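Local coordinates for uric acid degradation bifunctional protein PucL (PDB 6A4M) that catalyses the oxidation of uric acid as a urate oxidase and, as a bifunctional protein, probably also carries a decarboxylase activity acting later in urate breakdown, at residues 249-252 / 253-257; 82-85 / 86-90; 206-209 / 210-213. One frame throughout, in Å; residues are numbered along the deposited sequence.

Contact 1: 249-252 / 253-257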
ATOM      1  N   CYS A 249      -9.522 -12.909  -5.273  1.00 44.02           N
ATOM      2  CA  CYS A 249     -10.264 -13.135  -6.521  1.00 44.08           C
ATOM      3  C   CYS A 249     -10.956 -11.861  -7.013  1.00 43.19           C
ATOM      4  O   CYS A 249     -10.929 -11.562  -8.207  1.00 42.83           O
ATOM      5  CB  CYS A 249     -11.293 -14.268  -6.362  1.00 44.60           C
ATOM      6  SG  CYS A 249     -10.583 -15.933  -6.283  1.00 45.95           S
ATOM      7  N   ARG A 250     -11.557 -11.112  -6.090  1.00 42.79           N
ATOM      8  CA  ARG A 250     -12.243  -9.866  -6.437  1.00 43.85           C
ATOM      9  C   ARG A 250     -11.277  -8.796  -6.954  1.00 42.92           C
ATOM     10  O   ARG A 250     -11.606  -8.076  -7.897  1.00 42.19           O
ATOM     11  CB  ARG A 250     -13.033  -9.328  -5.240  1.00 45.22           C
ATOM     12  CG  ARG A 250     -13.979  -8.183  -5.582  1.00 47.07           C
ATOM     13  CD  ARG A 250     -15.245  -8.642  -6.291  1.00 48.52           C
ATOM     14  NE  ARG A 250     -16.372  -8.722  -5.357  1.00 50.69           N
ATOM     15  CZ  ARG A 250     -16.774  -9.813  -4.696  1.00 51.14           C
ATOM     16  NH1 ARG A 250     -16.171 -10.998  -4.838  1.00 51.06           N
ATOM     17  NH2 ARG A 250     -17.811  -9.714  -3.873  1.00 51.36           N
ATOM     18  N   ILE A 251     -10.101  -8.688  -6.333  1.00 42.69           N
ATOM     19  CA  ILE A 251      -9.053  -7.763  -6.794  1.00 42.52           C
ATOM     20  C   ILE A 251      -8.566  -8.147  -8.200  1.00 42.30           C
ATOM     21  O   ILE A 251      -8.400  -7.277  -9.055  1.00 41.29           O
ATOM     22  CB  ILE A 251      -7.864  -7.695  -5.795  1.00 42.27           C
ATOM     23  CG1 ILE A 251      -8.300  -6.994  -4.500  1.00 41.95           C
ATOM     24  CG2 ILE A 251      -6.664  -6.959  -6.395  1.00 42.09           C
ATOM     25  CD1 ILE A 251      -7.420  -7.301  -3.305  1.00 41.65           C
ATOM     26  N   LEU A 252      -8.341  -9.440  -8.425  1.00 42.56           N
ATOM     27  CA  LEU A 252      -7.929  -9.939  -9.741  1.00 43.12           C
ATOM     28  C   LEU A 252      -9.003  -9.723 -10.808  1.00 43.44           C
ATOM     29  O   LEU A 252      -8.682  -9.373 -11.943  1.00 43.73           O
ATOM     30  CB  LEU A 252      -7.555 -11.421  -9.676  1.00 42.83           C
ATOM     31  CG  LEU A 252      -6.285 -11.753  -8.892  1.00 43.27           C
ATOM     32  CD1 LEU A 252      -6.168 -13.255  -8.704  1.00 43.65           C
ATOM     33  CD2 LEU A 252      -5.036 -11.210  -9.575  1.00 43.82           C
ATOM     34  N   ALA A 253     -10.265  -9.932 -10.437  1.00 44.03           N
ATOM     35  CA  ALA A 253     -11.396  -9.677 -11.335  1.00 45.44           C
ATOM     36  C   ALA A 253     -11.479  -8.201 -11.728  1.00 46.24           C
ATOM     37  O   ALA A 253     -11.645  -7.871 -12.907  1.00 46.83           O
ATOM     38  CB  ALA A 253     -12.702 -10.120 -10.687  1.00 45.22           C
ATOM     39  N   ARG A 254     -11.341  -7.326 -10.736  1.00 46.58           N
ATOM     40  CA  ARG A 254     -11.447  -5.881 -10.948  1.00 46.85           C
ATOM     41  C   ARG A 254     -10.199  -5.281 -11.619  1.00 44.99           C
ATOM     42  O   ARG A 254     -10.286  -4.219 -12.240  1.00 43.18           O
ATOM     43  CB  ARG A 254     -11.725  -5.181  -9.613  1.00 49.01           C
ATOM     44  CG  ARG A 254     -12.436  -3.842  -9.725  1.00 52.13           C
ATOM     45  CD  ARG A 254     -13.870  -3.926 -10.248  1.00 54.10           C
ATOM     46  NE  ARG A 254     -14.709  -4.904  -9.551  1.00 55.71           N
ATOM     47  CZ  ARG A 254     -16.018  -5.068  -9.762  1.00 58.21           C
ATOM     48  NH1 ARG A 254     -16.683  -4.303 -10.633  1.00 58.46           N
ATOM     49  NH2 ARG A 254     -16.680  -5.999  -9.077  1.00 58.59           N
ATOM     50  N   PHE A 255      -9.051  -5.954 -11.491  1.00 43.91           N
ATOM     51  CA  PHE A 255      -7.788  -5.494 -12.078  1.00 43.32           C
ATOM     52  C   PHE A 255      -7.103  -6.621 -12.864  1.00 43.42           C
ATOM     53  O   PHE A 255      -6.273  -7.341 -12.308  1.00 43.15           O
ATOM     54  CB  PHE A 255      -6.846  -4.959 -10.988  1.00 42.05           C
ATOM     55  CG  PHE A 255      -7.376  -3.755 -10.264  1.00 40.81           C
ATOM     56  CD1 PHE A 255      -7.405  -2.512 -10.889  1.00 40.62           C
ATOM     57  CD2 PHE A 255      -7.843  -3.856  -8.955  1.00 40.17           C
ATOM     58  CE1 PHE A 255      -7.897  -1.394 -10.226  1.00 40.60           C
ATOM     59  CE2 PHE A 255      -8.334  -2.743  -8.287  1.00 40.11           C
ATOM     60  CZ  PHE A 255      -8.361  -1.509  -8.923  1.00 40.38           C
ATOM     61  N   PRO A 256      -7.452  -6.783 -14.161  1.00 44.78           N
ATOM     62  CA  PRO A 256      -6.804  -7.825 -14.991  1.00 44.58           C
ATOM     63  C   PRO A 256      -5.297  -7.616 -15.273  1.00 43.80           C
ATOM     64  O   PRO A 256      -4.614  -8.565 -15.657  1.00 42.50           O
ATOM     65  CB  PRO A 256      -7.628  -7.816 -16.291  1.00 44.69           C
ATOM     66  CG  PRO A 256      -8.344  -6.513 -16.305  1.00 44.86           C
ATOM     67  CD  PRO A 256      -8.569  -6.131 -14.874  1.00 44.89           C
ATOM     68  N   GLN A 257      -4.809  -6.386 -15.093  1.00 44.28           N
ATOM     69  CA  GLN A 257      -3.359  -6.070 -15.050  1.00 44.50           C
ATOM     70  C   GLN A 257      -2.543  -6.978 -14.116  1.00 43.79           C
ATOM     71  O   GLN A 257      -1.393  -7.306 -14.418  1.00 43.85           O
ATOM     72  CB  GLN A 257      -3.096  -4.627 -14.570  1.00 45.55           C
ATOM     73  CG  GLN A 257      -3.906  -3.502 -15.205  1.00 46.28           C
ATOM     74  CD  GLN A 257      -4.947  -2.912 -14.263  1.00 45.63           C
ATOM     75  OE1 GLN A 257      -4.834  -1.764 -13.833  1.00 45.49           O
ATOM     76  NE2 GLN A 257      -5.960  -3.696 -13.935  1.00 44.95           N
TER

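Contact 2: 82-85 / 86-90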
ATOM      1  N   THR A  82       3.811  10.672 -10.728  1.00 33.44           N
ATOM      2  CA  THR A  82       2.683  10.800  -9.793  1.00 33.03           C
ATOM      3  C   THR A  82       2.676   9.792  -8.632  1.00 32.32           C
ATOM      4  O   THR A  82       1.863   9.932  -7.717  1.00 32.44           O
ATOM      5  CB  THR A  82       1.337  10.663 -10.547  1.00 33.21           C
ATOM      6  OG1 THR A  82       1.284   9.402 -11.229  1.00 33.17           O
ATOM      7  CG2 THR A  82       1.169  11.778 -11.563  1.00 33.04           C
ATOM      8  N   THR A  83       3.577   8.807  -8.656  1.00 31.62           N
ATOM      9  CA  THR A  83       3.522   7.665  -7.736  1.00 31.10           C
ATOM     10  C   THR A  83       4.863   7.331  -7.089  1.00 31.45           C
ATOM     11  O   THR A  83       5.927   7.555  -7.673  1.00 31.81           O
ATOM     12  CB  THR A  83       3.072   6.393  -8.473  1.00 30.71           C
ATOM     13  OG1 THR A  83       4.005   6.095  -9.522  1.00 30.33           O
ATOM     14  CG2 THR A  83       1.674   6.564  -9.051  1.00 30.29           C
ATOM     15  N   THR A  84       4.786   6.757  -5.891  1.00 31.50           N
ATOM     16  CA  THR A  84       5.942   6.183  -5.200  1.00 31.79           C
ATOM     17  C   THR A  84       6.578   5.038  -6.002  1.00 31.79           C
ATOM     18  O   THR A  84       7.798   4.898  -6.013  1.00 31.76           O
ATOM     19  CB  THR A  84       5.544   5.682  -3.794  1.00 31.52           C
ATOM     20  OG1 THR A  84       5.077   6.791  -3.022  1.00 31.40           O
ATOM     21  CG2 THR A  84       6.721   5.033  -3.064  1.00 31.84           C
ATOM     22  N   GLU A  85       5.751   4.235  -6.670  1.00 31.81           N
ATOM     23  CA  GLU A  85       6.243   3.137  -7.519  1.00 32.08           C
ATOM     24  C   GLU A  85       7.159   3.649  -8.637  1.00 31.73           C
ATOM     25  O   GLU A  85       8.223   3.074  -8.890  1.00 31.75           O
ATOM     26  CB  GLU A  85       5.076   2.346  -8.129  1.00 32.21           C
ATOM     27  CG  GLU A  85       4.284   1.504  -7.128  1.00 32.51           C
ATOM     28  CD  GLU A  85       3.063   2.202  -6.532  1.00 32.62           C
ATOM     29  OE1 GLU A  85       3.084   3.440  -6.350  1.00 32.97           O
ATOM     30  OE2 GLU A  85       2.074   1.501  -6.233  1.00 32.12           O
ATOM     31  N   GLY A  86       6.736   4.731  -9.292  1.00 31.41           N
ATOM     32  CA  GLY A  86       7.529   5.386 -10.333  1.00 30.77           C
ATOM     33  C   GLY A  86       8.769   6.084  -9.800  1.00 30.08           C
ATOM     34  O   GLY A  86       9.814   6.074 -10.451  1.00 29.68           O
ATOM     35  N   PHE A  87       8.652   6.692  -8.621  1.00 30.02           N
ATOM     36  CA  PHE A  87       9.799   7.305  -7.939  1.00 30.38           C
ATOM     37  C   PHE A  87      10.919   6.300  -7.663  1.00 29.77           C
ATOM     38  O   PHE A  87      12.090   6.602  -7.874  1.00 29.69           O
ATOM     39  CB  PHE A  87       9.363   7.975  -6.626  1.00 30.68           C
ATOM     40  CG  PHE A  87      10.513   8.466  -5.786  1.00 30.98           C
ATOM     41  CD1 PHE A  87      11.438   9.364  -6.311  1.00 31.30           C
ATOM     42  CD2 PHE A  87      10.679   8.027  -4.472  1.00 31.22           C
ATOM     43  CE1 PHE A  87      12.503   9.818  -5.543  1.00 31.29           C
ATOM     44  CE2 PHE A  87      11.741   8.479  -3.699  1.00 31.26           C
ATOM     45  CZ  PHE A  87      12.655   9.377  -4.236  1.00 31.42           C
ATOM     46  N   LEU A  88      10.557   5.112  -7.192  1.00 30.01           N
ATOM     47  CA  LEU A  88      11.541   4.056  -6.933  1.00 30.35           C
ATOM     48  C   LEU A  88      12.200   3.578  -8.230  1.00 30.22           C
ATOM     49  O   LEU A  88      13.410   3.374  -8.264  1.00 29.87           O
ATOM     50  CB  LEU A  88      10.898   2.872  -6.192  1.00 30.13           C
ATOM     51  CG  LEU A  88      10.329   3.135  -4.791  1.00 29.99           C
ATOM     52  CD1 LEU A  88       9.820   1.832  -4.191  1.00 30.53           C
ATOM     53  CD2 LEU A  88      11.341   3.794  -3.867  1.00 29.73           C
ATOM     54  N   HIS A  89      11.395   3.409  -9.281  1.00 30.49           N
ATOM     55  CA  HIS A  89      11.885   3.059 -10.625  1.00 30.78           C
ATOM     56  C   HIS A  89      12.870   4.100 -11.167  1.00 30.41           C
ATOM     57  O   HIS A  89      13.921   3.743 -11.703  1.00 30.11           O
ATOM     58  CB  HIS A  89      10.697   2.885 -11.579  1.00 31.36           C
ATOM     59  CG  HIS A  89      11.080   2.538 -12.983  1.00 31.57           C
ATOM     60  ND1 HIS A  89      10.969   3.433 -14.024  1.00 32.21           N
ATOM     61  CD2 HIS A  89      11.554   1.392 -13.523  1.00 32.31           C
ATOM     62  CE1 HIS A  89      11.361   2.853 -15.145  1.00 32.26           C
ATOM     63  NE2 HIS A  89      11.720   1.613 -14.868  1.00 32.34           N
ATOM     64  N   TYR A  90      12.516   5.375 -11.014  1.00 29.99           N
ATOM     65  CA  TYR A  90      13.397   6.498 -11.350  1.00 30.00           C
ATOM     66  C   TYR A  90      14.731   6.365 -10.614  1.00 30.50           C
ATOM     67  O   TYR A  90      15.778   6.234 -11.246  1.00 31.00           O
ATOM     68  CB  TYR A  90      12.692   7.819 -10.999  1.00 29.60           C
ATOM     69  CG  TYR A  90      13.464   9.106 -11.233  1.00 29.03           C
ATOM     70  CD1 TYR A  90      14.240   9.299 -12.380  1.00 28.82           C
ATOM     71  CD2 TYR A  90      13.371  10.160 -10.322  1.00 28.59           C
ATOM     72  CE1 TYR A  90      14.920  10.495 -12.596  1.00 28.69           C
ATOM     73  CE2 TYR A  90      14.047  11.355 -10.532  1.00 28.71           C
ATOM     74  CZ  TYR A  90      14.816  11.523 -11.669  1.00 28.79           C
ATOM     75  OH  TYR A  90      15.488  12.712 -11.858  1.00 28.67           O
TER

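Contact 3: 206-209 / 210-213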
ATOM      1  N   ASN A 206       2.493  -6.417 -16.355  1.00 47.28           N
ATOM      2  CA  ASN A 206       3.317  -5.423 -17.038  1.00 48.94           C
ATOM      3  C   ASN A 206       3.837  -4.412 -16.019  1.00 48.58           C
ATOM      4  O   ASN A 206       3.069  -3.646 -15.439  1.00 48.18           O
ATOM      5  CB  ASN A 206       2.496  -4.739 -18.137  1.00 50.04           C
ATOM      6  CG  ASN A 206       2.246  -5.652 -19.330  1.00 51.87           C
ATOM      7  OD1 ASN A 206       3.119  -6.426 -19.734  1.00 53.06           O
ATOM      8  ND2 ASN A 206       1.050  -5.566 -19.901  1.00 53.23           N
ATOM      9  N   THR A 207       5.151  -4.412 -15.821  1.00 48.85           N
ATOM     10  CA  THR A 207       5.783  -3.678 -14.720  1.00 50.40           C
ATOM     11  C   THR A 207       5.676  -2.139 -14.864  1.00 50.15           C
ATOM     12  O   THR A 207       5.701  -1.418 -13.864  1.00 49.54           O
ATOM     13  CB  THR A 207       7.250  -4.161 -14.525  1.00 51.45           C
ATOM     14  OG1 THR A 207       7.621  -4.055 -13.148  1.00 53.19           O
ATOM     15  CG2 THR A 207       8.244  -3.389 -15.395  1.00 51.58           C
ATOM     16  N   ASN A 208       5.558  -1.659 -16.104  1.00 50.09           N
ATOM     17  CA  ASN A 208       5.288  -0.241 -16.406  1.00 49.89           C
ATOM     18  C   ASN A 208       3.913   0.266 -15.946  1.00 47.57           C
ATOM     19  O   ASN A 208       3.751   1.465 -15.713  1.00 46.58           O
ATOM     20  CB  ASN A 208       5.441   0.037 -17.913  1.00 51.71           C
ATOM     21  CG  ASN A 208       6.889   0.006 -18.383  1.00 54.21           C
ATOM     22  OD1 ASN A 208       7.815  -0.289 -17.621  1.00 55.03           O
ATOM     23  ND2 ASN A 208       7.089   0.311 -19.661  1.00 56.83           N
ATOM     24  N   ASP A 209       2.934  -0.631 -15.825  1.00 45.99           N
ATOM     25  CA  ASP A 209       1.597  -0.265 -15.328  1.00 45.81           C
ATOM     26  C   ASP A 209       1.616   0.212 -13.873  1.00 45.76           C
ATOM     27  O   ASP A 209       0.708   0.921 -13.439  1.00 46.95           O
ATOM     28  CB  ASP A 209       0.627  -1.447 -15.440  1.00 46.31           C
ATOM     29  CG  ASP A 209       0.392  -1.897 -16.873  1.00 46.30           C
ATOM     30  OD1 ASP A 209       0.946  -1.292 -17.814  1.00 46.64           O
ATOM     31  OD2 ASP A 209      -0.362  -2.873 -17.057  1.00 47.42           O
ATOM     32  N   SER A 210       2.643  -0.196 -13.127  1.00 45.40           N
ATOM     33  CA  SER A 210       2.839   0.213 -11.740  1.00 44.89           C
ATOM     34  C   SER A 210       3.128   1.705 -11.521  1.00 44.83           C
ATOM     35  O   SER A 210       2.865   2.210 -10.430  1.00 45.19           O
ATOM     36  CB  SER A 210       3.977  -0.608 -11.124  1.00 44.84           C
ATOM     37  OG  SER A 210       4.058  -0.401  -9.731  1.00 44.02           O
ATOM     38  N   TYR A 211       3.657   2.404 -12.527  1.00 44.06           N
ATOM     39  CA  TYR A 211       4.125   3.798 -12.347  1.00 44.43           C
ATOM     40  C   TYR A 211       3.059   4.860 -12.661  1.00 44.86           C
ATOM     41  O   TYR A 211       3.303   6.051 -12.452  1.00 45.14           O
ATOM     42  CB  TYR A 211       5.405   4.068 -13.166  1.00 43.65           C
ATOM     43  CG  TYR A 211       6.373   2.899 -13.199  1.00 43.42           C
ATOM     44  CD1 TYR A 211       6.682   2.187 -12.034  1.00 43.80           C
ATOM     45  CD2 TYR A 211       6.969   2.491 -14.395  1.00 42.70           C
ATOM     46  CE1 TYR A 211       7.548   1.104 -12.062  1.00 43.69           C
ATOM     47  CE2 TYR A 211       7.843   1.413 -14.429  1.00 43.12           C
ATOM     48  CZ  TYR A 211       8.126   0.720 -13.261  1.00 43.74           C
ATOM     49  OH  TYR A 211       8.988  -0.353 -13.278  1.00 44.23           O
ATOM     50  N   ALA A 212       1.895   4.428 -13.158  1.00 45.34           N
ATOM     51  CA  ALA A 212       0.749   5.312 -13.432  1.00 46.47           C
ATOM     52  C   ALA A 212       1.019   6.403 -14.480  1.00 46.71           C
ATOM     53  O   ALA A 212       0.432   7.489 -14.413  1.00 46.58           O
ATOM     54  CB  ALA A 212       0.230   5.932 -12.135  1.00 46.77           C
ATOM     55  N   SER A 213       1.894   6.113 -15.443  1.00 48.04           N
ATOM     56  CA  SER A 213       2.136   7.030 -16.559  1.00 49.18           C
ATOM     57  C   SER A 213       0.895   7.010 -17.446  1.00 49.37           C
ATOM     58  O   SER A 213       0.375   8.066 -17.811  1.00 49.02           O
ATOM     59  CB  SER A 213       3.391   6.641 -17.345  1.00 49.75           C
ATOM     60  OG  SER A 213       3.859   7.740 -18.107  1.00 50.72           O
TER
HETATM   61  O   HOH W   1       9.905  -0.781 -16.042  1.00 45.37           O

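Contact 1: 249-252 / 253-257
The amide N of Ala-253 bonds back to the carbonyl O of Cys-249 at 2.8 Å. This is the last stretch of helix 240-254, the second of two helices inserted between strands 194-204 and 258-267, an order that fits the tunnelling fold of uricases. Two further bonds of the same kind follow: Arg-254 N to Arg-250 O at 2.9 Å, then Phe-255 N to Ile-251 O at 2.8 Å, the latter more bent at 132°. Phe-255 is where the backbone leaves the helix. Pro-256 has no N-H to offer the carbonyl of Leu-252, which takes a hydrogen bond from Arg-301 instead.

On the polar side, Arg-250 and Arg-254 run side by side in the same direction, their guanidinium planes 55° apart. They touch where a methylene meets a guanidinium: CD of Arg-250 sits at the edge of the Arg-254 guanidinium, 4.1 Å from its NH2. Each charge has its own acid, Glu-234 for Arg-250 and Glu-26 for Arg-254, which probably eases their mutual repulsion.

On the buried side, Ile-251 packs against Val-224 and Val-261. With CG anti to the carbonyl carbon (chi1 -63°), the Phe-255 ring turns its edge to the O of Ile-251, while CD2 of Phe-255 meets CG2 of Ile-251 at 4.2 Å.

Contact 2: 82-85 / 86-90
OG1 of Thr-83 accepts the N-H of Gly-86 at 3.1 Å, a fairly straight bond of 154°, and its hydroxyl also pairs with the backbone O of Tyr-211. A chi1 of 60° sets OG1 between the backbone N and the carbonyl carbon, where it can reach that amide. The backbone bonds then begin: Phe-87 N to Thr-83 O at 3.0 Å, Leu-88 N to Thr-84 O at 3.0 Å, and His-89 N to Glu-85 O at 3.2 Å. Thr-83 is thus the N-cap of helix 84-98, its side chain serving an amide of the first turn that has no helical carbonyl before it.

Glu-85 bends at chi2, which brings its carboxylate back alongside the start of the helix, OE2 bonded to the hydroxyl of Ser-160 and OE1 to that of Tyr-218, so this buried acid has a partner on each oxygen. Further round, CG of Leu-88 lies 3.3 Å from the O of Thr-84, and CG2 of Thr-84 comes within 4.4 Å of the same Leu-88 CG. Leu-88 then packs on Ser-142 and Leu-144, Thr-84 on Val-39. The Phe-87 ring, with CG anti to the backbone N (chi1 172°), swings off the first turn to rest on Val-41.

Contact 3: 206-209 / 210-213
The O of Thr-207 meets Tyr-211 through the ring face and Ser-210 through its amide. Backbone bonds come first, and both across this contact are weak: Ser-210 N to Thr-207 O at 3.4 Å, and Tyr-211 N to Asn-208 O at 3.3 Å, although the second is nearly straight at 166°. Asp-209 N adds a sounder bond of the same spacing to the O of Asn-206, 3.0 Å long. The chain winds in overlapping turns of three-residue spacing until Ala-212, whose positive phi breaks the run.

Carbonyl-to-ring packing is the second kind. A chi1 of -38° keeps CG of Tyr-211 beside its own backbone N and folds the ring back over the preceding turn. There the O of Thr-207 stands above one face, offset toward the rim, 3.3 Å from CZ of Tyr-211. The side chain of Asn-208 crosses obliquely, its amide plane 44° from the ring plane and its OD1 3.6 Å from CE2 of Tyr-211. The Tyr-211 ring also stacks with that of His-89 on helix 84-98.

Water supplies the third. One molecule, in the ring plane at its edge, donates to OD1 of Asn-208 at 2.7 Å and also bonds to OH of Tyr-211 at 2.9 Å, bridging the two side chains. Replacing Tyr-211 by an alanine would probably leave this water without its hydroxyl partner, uncover the Thr-207 carbonyl and take the stacking mate from His-89.

Salt bridging is the last: the carboxylate of Asp-209 turns away from the ring to Arg-217. With Tyr-211 and Ala-212 set against the start of helix 84-98, these bonds together shape a loosely bonded, helix-like turn in the connection between strand 194-204 and helix 221-233, a strand-to-helix passage of the tunnelling fold.

In the fold
Contact 2 is the most buried of the three; contacts 1 and 3 are partly buried, each with two exposed residues. Contacts 2 and 3 sit 9 Å apart between centres and touch: besides the hydroxyl-carbonyl bond, Thr-83 CG2 packs on Ala-212 CB at 3.5 Å, joining the N-terminus of helix 84-98 to the 206-213 turn. Contact 1, about 22 Å from contact 2 between centres, ends a different helix and meets contact 3 through Gln-257 and Asp-209. Their chemistry follows their place: a hydroxyl cap at a helix start, an arginine pair with separate acids at a helix end, and a water-bridged tyrosine in a connecting loop.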